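Local coordinates for protein separin (Saccharomyces cerevisiae, PDB 5U1T) that acts as a caspase-like cysteine protease that cleaves a cohesin subunit at the onset of anaphase, letting chromosomes segregate, at residues I932-N937 with K1023-S1028; K953-S958 with L1053-S1058; S1017-M1022 with S1047-I1052. All coordinates share one frame; numbering follows the deposited sequence.

Contact 1: residues I932-N937 with K1023-S1028; sequences INRVHN and KELLES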
loop_
_atom_site.group_PDB
_atom_site.type_symbol
_atom_site.label_atom_id
_atom_site.label_comp_id
_atom_site.label_asym_id
_atom_site.label_seq_id
_atom_site.Cartn_x
_atom_site.Cartn_y
_atom_site.Cartn_z
ATOM N N ILE A 932 -30.742 9.590 0.324
ATOM C CA ILE A 932 -31.193 8.365 -0.324
ATOM C C ILE A 932 -31.841 7.431 0.679
ATOM O O ILE A 932 -32.869 6.829 0.412
ATOM C CB ILE A 932 -30.024 7.649 -1.027
ATOM C CG1 ILE A 932 -29.767 8.335 -2.346
ATOM C CG2 ILE A 932 -30.354 6.196 -1.326
ATOM C CD1 ILE A 932 -31.039 8.400 -3.174
ATOM N N ASN A 933 -31.232 7.314 1.846
ATOM C CA ASN A 933 -31.811 6.498 2.883
ATOM C C ASN A 933 -33.122 7.083 3.376
ATOM O O ASN A 933 -34.058 6.350 3.670
ATOM C CB ASN A 933 -30.832 6.349 4.033
ATOM C CG ASN A 933 -29.807 5.282 3.772
ATOM O OD1 ASN A 933 -29.730 4.741 2.666
ATOM N ND2 ASN A 933 -29.010 4.965 4.786
ATOM N N ARG A 934 -33.169 8.408 3.477
ATOM C CA ARG A 934 -34.338 9.103 3.994
ATOM C C ARG A 934 -35.538 8.849 3.091
ATOM O O ARG A 934 -36.609 8.472 3.563
ATOM C CB ARG A 934 -34.051 10.598 4.120
ATOM C CG ARG A 934 -35.238 11.435 4.523
ATOM C CD ARG A 934 -34.788 12.816 4.935
ATOM N NE ARG A 934 -33.899 12.716 6.080
ATOM C CZ ARG A 934 -32.880 13.539 6.314
ATOM N NH1 ARG A 934 -32.107 13.365 7.385
ATOM N NH2 ARG A 934 -32.634 14.538 5.469
ATOM N N VAL A 935 -35.328 9.037 1.788
ATOM C CA VAL A 935 -36.314 8.710 0.763
ATOM C C VAL A 935 -36.900 7.328 0.981
ATOM O O VAL A 935 -38.103 7.191 1.095
ATOM C CB VAL A 935 -35.716 8.786 -0.656
ATOM C CG1 VAL A 935 -36.610 8.062 -1.649
ATOM C CG2 VAL A 935 -35.516 10.236 -1.069
ATOM N N HIS A 936 -36.062 6.304 1.062
ATOM C CA HIS A 936 -36.574 4.952 1.272
ATOM C C HIS A 936 -37.278 4.800 2.625
ATOM O O HIS A 936 -38.291 4.114 2.735
ATOM C CB HIS A 936 -35.448 3.920 1.134
ATOM C CG HIS A 936 -34.853 3.871 -0.240
ATOM N ND1 HIS A 936 -35.416 3.148 -1.271
ATOM C CD2 HIS A 936 -33.756 4.474 -0.761
ATOM C CE1 HIS A 936 -34.685 3.297 -2.362
ATOM N NE2 HIS A 936 -33.679 4.106 -2.082
ATOM N N ASN A 937 -36.766 5.456 3.651
ATOM C CA ASN A 937 -37.397 5.369 4.953
ATOM C C ASN A 937 -38.747 6.070 4.949
ATOM O O ASN A 937 -39.706 5.629 5.590
ATOM C CB ASN A 937 -36.498 5.975 6.026
ATOM C CG ASN A 937 -35.397 5.044 6.443
ATOM O OD1 ASN A 937 -35.549 3.824 6.376
ATOM N ND2 ASN A 937 -34.279 5.608 6.881
ATOM N N LYS A 1023 -43.162 13.362 -3.479
ATOM C CA LYS A 1023 -42.898 13.820 -4.839
ATOM C C LYS A 1023 -41.732 14.804 -4.842
ATOM O O LYS A 1023 -40.858 14.727 -5.703
ATOM C CB LYS A 1023 -44.153 14.477 -5.459
ATOM C CG LYS A 1023 -43.967 14.958 -6.914
ATOM C CD LYS A 1023 -45.148 15.754 -7.480
ATOM C CE LYS A 1023 -44.826 17.264 -7.658
ATOM N NZ LYS A 1023 -44.544 18.075 -6.373
ATOM N N GLU A 1024 -41.715 15.714 -3.869
ATOM C CA GLU A 1024 -40.730 16.793 -3.830
ATOM C C GLU A 1024 -39.380 16.366 -3.253
ATOM O O GLU A 1024 -38.331 16.878 -3.651
ATOM C CB GLU A 1024 -41.292 17.966 -3.041
ATOM C CG GLU A 1024 -42.410 18.645 -3.792
ATOM C CD GLU A 1024 -43.374 19.392 -2.887
ATOM O OE1 GLU A 1024 -43.141 19.375 -1.654
ATOM O OE2 GLU A 1024 -44.356 19.990 -3.404
ATOM N N LEU A 1025 -39.405 15.436 -2.308
ATOM C CA LEU A 1025 -38.175 14.883 -1.774
ATOM C C LEU A 1025 -37.460 14.098 -2.867
ATOM O O LEU A 1025 -36.229 14.118 -2.944
ATOM C CB LEU A 1025 -38.458 13.996 -0.562
ATOM C CG LEU A 1025 -37.218 13.354 0.052
ATOM C CD1 LEU A 1025 -36.225 14.419 0.496
ATOM C CD2 LEU A 1025 -37.607 12.451 1.199
ATOM N N LEU A 1026 -38.231 13.413 -3.712
ATOM C CA LEU A 1026 -37.650 12.656 -4.814
ATOM C C LEU A 1026 -37.073 13.620 -5.837
ATOM O O LEU A 1026 -36.099 13.313 -6.519
ATOM C CB LEU A 1026 -38.682 11.733 -5.472
ATOM C CG LEU A 1026 -39.003 10.416 -4.770
ATOM C CD1 LEU A 1026 -40.279 9.823 -5.323
ATOM C CD2 LEU A 1026 -37.858 9.440 -4.930
ATOM N N GLU A 1027 -37.665 14.802 -5.927
ATOM C CA GLU A 1027 -37.254 15.761 -6.929
ATOM C C GLU A 1027 -36.026 16.519 -6.472
ATOM O O GLU A 1027 -35.293 17.088 -7.281
ATOM C CB GLU A 1027 -38.396 16.727 -7.243
ATOM C CG GLU A 1027 -39.439 16.152 -8.186
ATOM C CD GLU A 1027 -40.801 16.804 -8.026
ATOM O OE1 GLU A 1027 -41.693 16.556 -8.882
ATOM O OE2 GLU A 1027 -40.987 17.565 -7.043
ATOM N N SER A 1028 -35.786 16.517 -5.169
ATOM C CA SER A 1028 -34.683 17.304 -4.641
ATOM C C SER A 1028 -33.335 16.653 -4.913
ATOM O O SER A 1028 -32.336 17.361 -5.049
ATOM C CB SER A 1028 -34.847 17.546 -3.138
ATOM O OG SER A 1028 -34.665 16.359 -2.390
#

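Contact 2: residues K953-S958 with L1053-S1058; sequences KGMFES and LSNITS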
loop_
_atom_site.group_PDB
_atom_site.type_symbol
_atom_site.label_atom_id
_atom_site.label_comp_id
_atom_site.label_asym_id
_atom_site.label_seq_id
_atom_site.Cartn_x
_atom_site.Cartn_y
_atom_site.Cartn_z
ATOM N N LYS A 953 -55.125 0.395 0.459
ATOM C CA LYS A 953 -54.720 -0.987 0.289
ATOM C C LYS A 953 -55.283 -1.613 -0.979
ATOM O O LYS A 953 -54.584 -2.350 -1.680
ATOM C CB LYS A 953 -55.154 -1.820 1.479
ATOM C CG LYS A 953 -54.388 -3.123 1.569
ATOM C CD LYS A 953 -55.324 -4.320 1.535
ATOM C CE LYS A 953 -54.547 -5.573 1.905
ATOM N NZ LYS A 953 -53.469 -5.204 2.882
ATOM N N GLY A 954 -56.551 -1.325 -1.260
ATOM C CA GLY A 954 -57.201 -1.815 -2.457
ATOM C C GLY A 954 -56.658 -1.148 -3.700
ATOM O O GLY A 954 -56.486 -1.782 -4.732
ATOM N N MET A 955 -56.321 0.104 -3.579
ATOM C CA MET A 955 -55.781 0.822 -4.679
ATOM C C MET A 955 -54.450 0.270 -5.099
ATOM O O MET A 955 -54.144 0.260 -6.253
ATOM C CB MET A 955 -55.620 2.252 -4.270
ATOM C CG MET A 955 -55.203 3.165 -5.377
ATOM S SD MET A 955 -55.080 4.767 -4.658
ATOM C CE MET A 955 -54.709 5.685 -6.106
ATOM N N PHE A 956 -53.652 -0.192 -4.159
ATOM C CA PHE A 956 -52.322 -0.736 -4.501
ATOM C C PHE A 956 -52.429 -2.116 -5.136
ATOM O O PHE A 956 -51.460 -2.616 -5.701
ATOM C CB PHE A 956 -51.393 -0.816 -3.275
ATOM C CG PHE A 956 -51.159 0.508 -2.600
ATOM C CD1 PHE A 956 -51.269 1.698 -3.304
ATOM C CD2 PHE A 956 -50.864 0.567 -1.258
ATOM C CE1 PHE A 956 -51.075 2.928 -2.678
ATOM C CE2 PHE A 956 -50.676 1.801 -0.621
ATOM C CZ PHE A 956 -50.782 2.979 -1.335
ATOM N N GLU A 957 -53.605 -2.719 -5.037
ATOM C CA GLU A 957 -53.879 -4.007 -5.650
ATOM C C GLU A 957 -54.740 -3.861 -6.899
ATOM O O GLU A 957 -55.463 -4.784 -7.294
ATOM C CB GLU A 957 -54.583 -4.913 -4.650
ATOM C CG GLU A 957 -53.692 -5.363 -3.505
ATOM C CD GLU A 957 -54.501 -5.908 -2.347
ATOM O OE1 GLU A 957 -55.696 -6.242 -2.579
ATOM O OE2 GLU A 957 -53.942 -5.971 -1.208
ATOM N N SER A 958 -54.686 -2.684 -7.507
ATOM C CA SER A 958 -55.511 -2.388 -8.657
ATOM C C SER A 958 -54.644 -1.890 -9.771
ATOM O O SER A 958 -53.633 -1.224 -9.525
ATOM C CB SER A 958 -56.568 -1.335 -8.325
ATOM O OG SER A 958 -57.718 -1.933 -7.780
ATOM N N LEU A 1053 -50.812 9.806 -6.726
ATOM C CA LEU A 1053 -51.285 11.177 -6.588
ATOM C C LEU A 1053 -52.380 11.553 -7.588
ATOM O O LEU A 1053 -53.375 12.172 -7.213
ATOM C CB LEU A 1053 -50.117 12.148 -6.721
ATOM C CG LEU A 1053 -49.738 12.775 -5.394
ATOM C CD1 LEU A 1053 -48.400 13.467 -5.521
ATOM C CD2 LEU A 1053 -50.798 13.755 -4.975
ATOM N N SER A 1054 -52.187 11.177 -8.847
ATOM C CA SER A 1054 -53.070 11.601 -9.925
ATOM C C SER A 1054 -54.403 10.871 -9.913
ATOM O O SER A 1054 -55.391 11.381 -10.425
ATOM C CB SER A 1054 -52.404 11.374 -11.252
ATOM O OG SER A 1054 -51.950 10.040 -11.255
ATOM N N ASN A 1055 -54.418 9.676 -9.337
ATOM C CA ASN A 1055 -55.652 8.935 -9.178
ATOM C C ASN A 1055 -56.474 9.385 -7.966
ATOM O O ASN A 1055 -57.594 8.927 -7.772
ATOM C CB ASN A 1055 -55.348 7.444 -9.072
ATOM C CG ASN A 1055 -55.129 6.807 -10.413
ATOM O OD1 ASN A 1055 -56.072 6.341 -11.047
ATOM N ND2 ASN A 1055 -53.887 6.790 -10.870
ATOM N N ILE A 1056 -55.918 10.320 -7.192
ATOM C CA ILE A 1056 -56.398 10.686 -5.850
ATOM C C ILE A 1056 -56.775 12.171 -5.770
ATOM O O ILE A 1056 -57.616 12.577 -4.966
ATOM C CB ILE A 1056 -55.298 10.302 -4.809
ATOM C CG1 ILE A 1056 -55.476 8.842 -4.381
ATOM C CG2 ILE A 1056 -55.170 11.260 -3.622
ATOM C CD1 ILE A 1056 -56.864 8.464 -4.116
ATOM N N THR A 1057 -56.169 12.974 -6.640
ATOM C CA THR A 1057 -56.379 14.418 -6.668
ATOM C C THR A 1057 -55.946 14.905 -8.045
ATOM O O THR A 1057 -55.535 14.107 -8.885
ATOM C CB THR A 1057 -55.597 15.143 -5.531
ATOM O OG1 THR A 1057 -55.728 16.562 -5.656
ATOM C CG2 THR A 1057 -54.128 14.787 -5.569
ATOM N N SER A 1058 -56.085 16.196 -8.295
ATOM C CA SER A 1058 -55.591 16.785 -9.528
ATOM C C SER A 1058 -54.347 17.594 -9.195
ATOM O O SER A 1058 -54.327 18.368 -8.227
ATOM C CB SER A 1058 -56.655 17.649 -10.174
ATOM O OG SER A 1058 -57.877 16.929 -10.239
#

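Contact 3: residues S1017-M1022 with S1047-I1052; sequences SKLKQM and SLTLTI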
loop_
_atom_site.group_PDB
_atom_site.type_symbol
_atom_site.label_atom_id
_atom_site.label_comp_id
_atom_site.label_asym_id
_atom_site.label_seq_id
_atom_site.Cartn_x
_atom_site.Cartn_y
_atom_site.Cartn_z
ATOM N N SER A 1017 -51.024 15.144 1.205
ATOM C CA SER A 1017 -49.877 15.870 1.734
ATOM C C SER A 1017 -48.603 15.018 1.784
ATOM O O SER A 1017 -47.572 15.439 1.286
ATOM C CB SER A 1017 -50.179 16.413 3.117
ATOM O OG SER A 1017 -49.156 17.308 3.516
ATOM N N LYS A 1018 -48.681 13.823 2.361
ATOM C CA LYS A 1018 -47.520 12.953 2.465
ATOM C C LYS A 1018 -46.997 12.550 1.092
ATOM O O LYS A 1018 -45.791 12.318 0.907
ATOM C CB LYS A 1018 -47.851 11.712 3.298
ATOM C CG LYS A 1018 -47.988 12.034 4.781
ATOM C CD LYS A 1018 -48.696 10.945 5.590
ATOM C CE LYS A 1018 -48.962 11.420 7.020
ATOM N NZ LYS A 1018 -47.697 11.578 7.786
ATOM N N LEU A 1019 -47.896 12.477 0.121
ATOM C CA LEU A 1019 -47.506 12.099 -1.218
ATOM C C LEU A 1019 -46.818 13.247 -1.948
ATOM O O LEU A 1019 -45.830 13.023 -2.635
ATOM C CB LEU A 1019 -48.725 11.609 -1.996
ATOM C CG LEU A 1019 -49.086 10.164 -1.669
ATOM C CD1 LEU A 1019 -50.514 9.862 -2.078
ATOM C CD2 LEU A 1019 -48.110 9.244 -2.369
ATOM N N LYS A 1020 -47.334 14.468 -1.812
ATOM C CA LYS A 1020 -46.701 15.633 -2.434
ATOM C C LYS A 1020 -45.313 15.875 -1.821
ATOM O O LYS A 1020 -44.407 16.426 -2.454
ATOM C CB LYS A 1020 -47.587 16.873 -2.288
ATOM C CG LYS A 1020 -48.857 16.840 -3.144
ATOM C CD LYS A 1020 -49.897 17.894 -2.708
ATOM C CE LYS A 1020 -49.900 19.143 -3.606
ATOM N NZ LYS A 1020 -51.215 19.874 -3.601
ATOM N N GLN A 1021 -45.167 15.431 -0.582
ATOM C CA GLN A 1021 -43.932 15.531 0.156
ATOM C C GLN A 1021 -42.921 14.561 -0.434
ATOM O O GLN A 1021 -41.759 14.903 -0.668
ATOM C CB GLN A 1021 -44.192 15.228 1.630
ATOM C CG GLN A 1021 -43.101 15.651 2.600
ATOM C CD GLN A 1021 -43.285 15.002 3.969
ATOM O OE1 GLN A 1021 -43.932 13.949 4.092
ATOM N NE2 GLN A 1021 -42.719 15.620 5.001
ATOM N N MET A 1022 -43.389 13.343 -0.671
ATOM C CA MET A 1022 -42.607 12.320 -1.328
ATOM C C MET A 1022 -42.237 12.732 -2.765
ATOM O O MET A 1022 -41.124 12.486 -3.212
ATOM C CB MET A 1022 -43.381 11.000 -1.317
ATOM C CG MET A 1022 -42.582 9.776 -1.737
ATOM S SD MET A 1022 -41.312 9.277 -0.540
ATOM C CE MET A 1022 -40.315 8.226 -1.580
ATOM N N SER A 1047 -42.475 7.492 -10.324
ATOM C CA SER A 1047 -43.638 7.328 -11.158
ATOM C C SER A 1047 -44.790 6.687 -10.367
ATOM O O SER A 1047 -45.951 6.958 -10.646
ATOM C CB SER A 1047 -43.304 6.497 -12.388
ATOM O OG SER A 1047 -43.283 5.135 -12.037
ATOM N N LEU A 1048 -44.482 5.848 -9.384
ATOM C CA LEU A 1048 -45.536 5.315 -8.536
ATOM C C LEU A 1048 -46.178 6.425 -7.708
ATOM O O LEU A 1048 -47.395 6.471 -7.568
ATOM C CB LEU A 1048 -45.013 4.220 -7.615
ATOM C CG LEU A 1048 -46.002 3.752 -6.544
ATOM C CD1 LEU A 1048 -47.265 3.188 -7.166
ATOM C CD2 LEU A 1048 -45.375 2.728 -5.650
ATOM N N THR A 1049 -45.368 7.327 -7.169
ATOM C CA THR A 1049 -45.902 8.430 -6.392
ATOM C C THR A 1049 -46.794 9.328 -7.255
ATOM O O THR A 1049 -47.850 9.777 -6.816
ATOM C CB THR A 1049 -44.765 9.253 -5.741
ATOM O OG1 THR A 1049 -43.991 8.386 -4.912
ATOM C CG2 THR A 1049 -45.318 10.407 -4.885
ATOM N N LEU A 1050 -46.375 9.570 -8.490
ATOM C CA LEU A 1050 -47.156 10.385 -9.415
ATOM C C LEU A 1050 -48.477 9.697 -9.742
ATOM O O LEU A 1050 -49.534 10.326 -9.788
ATOM C CB LEU A 1050 -46.373 10.645 -10.693
ATOM C CG LEU A 1050 -47.110 11.625 -11.594
ATOM C CD1 LEU A 1050 -47.261 12.959 -10.889
ATOM C CD2 LEU A 1050 -46.431 11.772 -12.946
ATOM N N THR A 1051 -48.403 8.391 -9.952
ATOM C CA THR A 1051 -49.566 7.599 -10.280
ATOM C C THR A 1051 -50.579 7.601 -9.137
ATOM O O THR A 1051 -51.754 7.868 -9.369
ATOM C CB THR A 1051 -49.160 6.170 -10.632
ATOM O OG1 THR A 1051 -48.268 6.208 -11.749
ATOM C CG2 THR A 1051 -50.366 5.337 -10.990
ATOM N N ILE A 1052 -50.138 7.321 -7.911
ATOM C CA ILE A 1052 -51.057 7.402 -6.773
ATOM C C ILE A 1052 -51.656 8.790 -6.656
ATOM O O ILE A 1052 -52.863 8.939 -6.517
ATOM C CB ILE A 1052 -50.406 7.090 -5.438
ATOM C CG1 ILE A 1052 -49.574 5.809 -5.510
ATOM C CG2 ILE A 1052 -51.473 7.001 -4.371
ATOM C CD1 ILE A 1052 -50.366 4.605 -5.804
#

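Contact 1: residues I932-N937 with K1023-S1028
V935 meets L1025 and L1026 through its two methyl groups, one for each leucine. With CG1 anti to the backbone N (chi1 163°), the valine sends CG2 to L1025 and CG1 to L1026. CG2 of V935 lies 3.7 Å from L1025 CG, the branch carbon, and 3.8 Å from L1025 CD2. CG1 of V935 takes the other neighbour, coming within 3.8 Å of L1026 CD2, and these two side chains cross at about a right angle. L1025 can lie over the valine because its own CG is anti to its backbone N (chi1 179°); L1026 starts off to one side and brings only the end of its side chain in. The segments belong to helices 927-946 and 1012-1028, which run antiparallel here at 160° with axes 10.3 Å apart. Helix 1036-1054 completes a three-helix packing: its L1045 also touches V935, and its I1042 touches L1026. The aliphatic CG of R934 also comes to L1025 CD2, at 4.2 Å, while its guanidinium turns to salt bridges with D916 and D919. S1028 folds back to its own helix, its OG donating to L1025 O over 2.8 Å and tilted out of the carbonyl plane. On a side of helix 1012-1028 that does not meet I932-N937, K1023 NZ joins E1024 OE2 at 3.5 Å and, in a longer salt bridge, E1027 OE2.

Contact 2: residues K953-S958 with L1053-S1058
All three torsions of M955 are near trans (chi1 -173°, chi2 -180°, chi3 -176°), which stretches the thioether straight from its backbone to N1055 and I1056. The CG of N1055, by contrast, sits beside its own backbone N and anti to the carbonyl carbon, a rotation that turns the amide off to T1051 and G961 while CB faces the methionine. M955 CE therefore ends 3.5 Å from N1055 CB and 3.7 Å from I1056 CG1. The sulfur follows close behind, with M955 SD 4.1 Å from both CG1 and CD1 of I1056, so the methionine end lies against the isoleucine arm at a slant. The contact is wholly apolar, and no hydrogen bond links K953-S958 to L1053-S1058. Both segments lie where a helix gives way to another structure. At the end region of helix 950-955 a type I beta turn runs from M955 to S958, closed by S958 N on M955 O at 3.2 Å, and the chain goes on into strand 960-962 of a mixed sheet. Near the end of helix 1036-1054, L1053 O accepts two backbone bonds, from I1056 N at 3.1 Å and T1057 N at 3.0 Å. F1320 of helix 1303-1320 packs on M955 and I1056, and L960 of the strand packs on M955 and N1055. Cut back to an alanine, M955 would lose SD and CE, which is likely to open a gap beside F1320 and L960 and leave N1055 CB and I1056 CG1 without their partner. The amide of N1055 is engaged apart from this packing, its ND2 donating to T1051 O in the preceding helical turn and to G961 O in the strand.

Contact 3: residues S1017-M1022 with S1047-I1052
L1019 is the first residue of S1017-M1022 to touch the facing helix, and it uses both of its methyl groups there. Its CG lies beside the backbone N (chi1 -80°), a rotation that spreads the two methyls over two residues one helical turn apart, T1049 and I1052. L1019 CD1 reaches I1052 CG2 at 3.8 Å, the side chains crossing at about a right angle. L1019 CD2 lies 3.9 Å from T1049 CG2, where leucine and threonine slide past each other in opposite directions. The same threonine methyl, T1049 CG2, also comes against the leucine backbone, 3.5 Å from L1019 O. This is the closest level of the pair, with the CA atoms of L1019 and T1049 6.5 Å apart. Helices 1012-1028 and 1036-1054 follow each other in the chain and form a helical hairpin; over this span they are antiparallel, 148° between directions, and their axes approach to 9.6 Å. K1020 and Q1021 point away from the hairpin partner, and one turn on from L1019 the contact is resumed by M1022. M1022 CG, anti to its backbone N, passes T1049 OG1 at 3.7 Å, while M1022 CB meets T1049 CG2 at 4.1 Å. The hydroxyl is not bonded to the methionine: it donates to L1045 O, one turn back in its own helix, and this turns the CG2 methyl to L1019. W939 of helix 927-946 also packs on T1049, and L960 of strand 960-962 on I1052. Farther round helix 1036-1054, S1047 O accepts both T1051 N and T1051 OG1, which reach it from opposite faces of its plane.

Helices 1012-1028 and 1036-1054 run through the set: contact 1 uses the first, contact 2 the end of the second, and contact 3 joins the two. Contacts 2 and 3 are buried, whereas contact 1 is partly buried and has R934, salt-bridged outside it, among its touching residues. All three are packing contacts without hydrogen bonds between segments; contact 3 brings in a threonine and a backbone oxygen as well. Contact 2 joins the end regions of two helices, the others helix flanks. Contact 3 lies between its neighbours and touches both: V935 O is 3.6 Å from M1022 CE, and F956 CE1 is 3.6 Å from I1052 CD1. Contact 2 closes the loop in which contact 3 is nested.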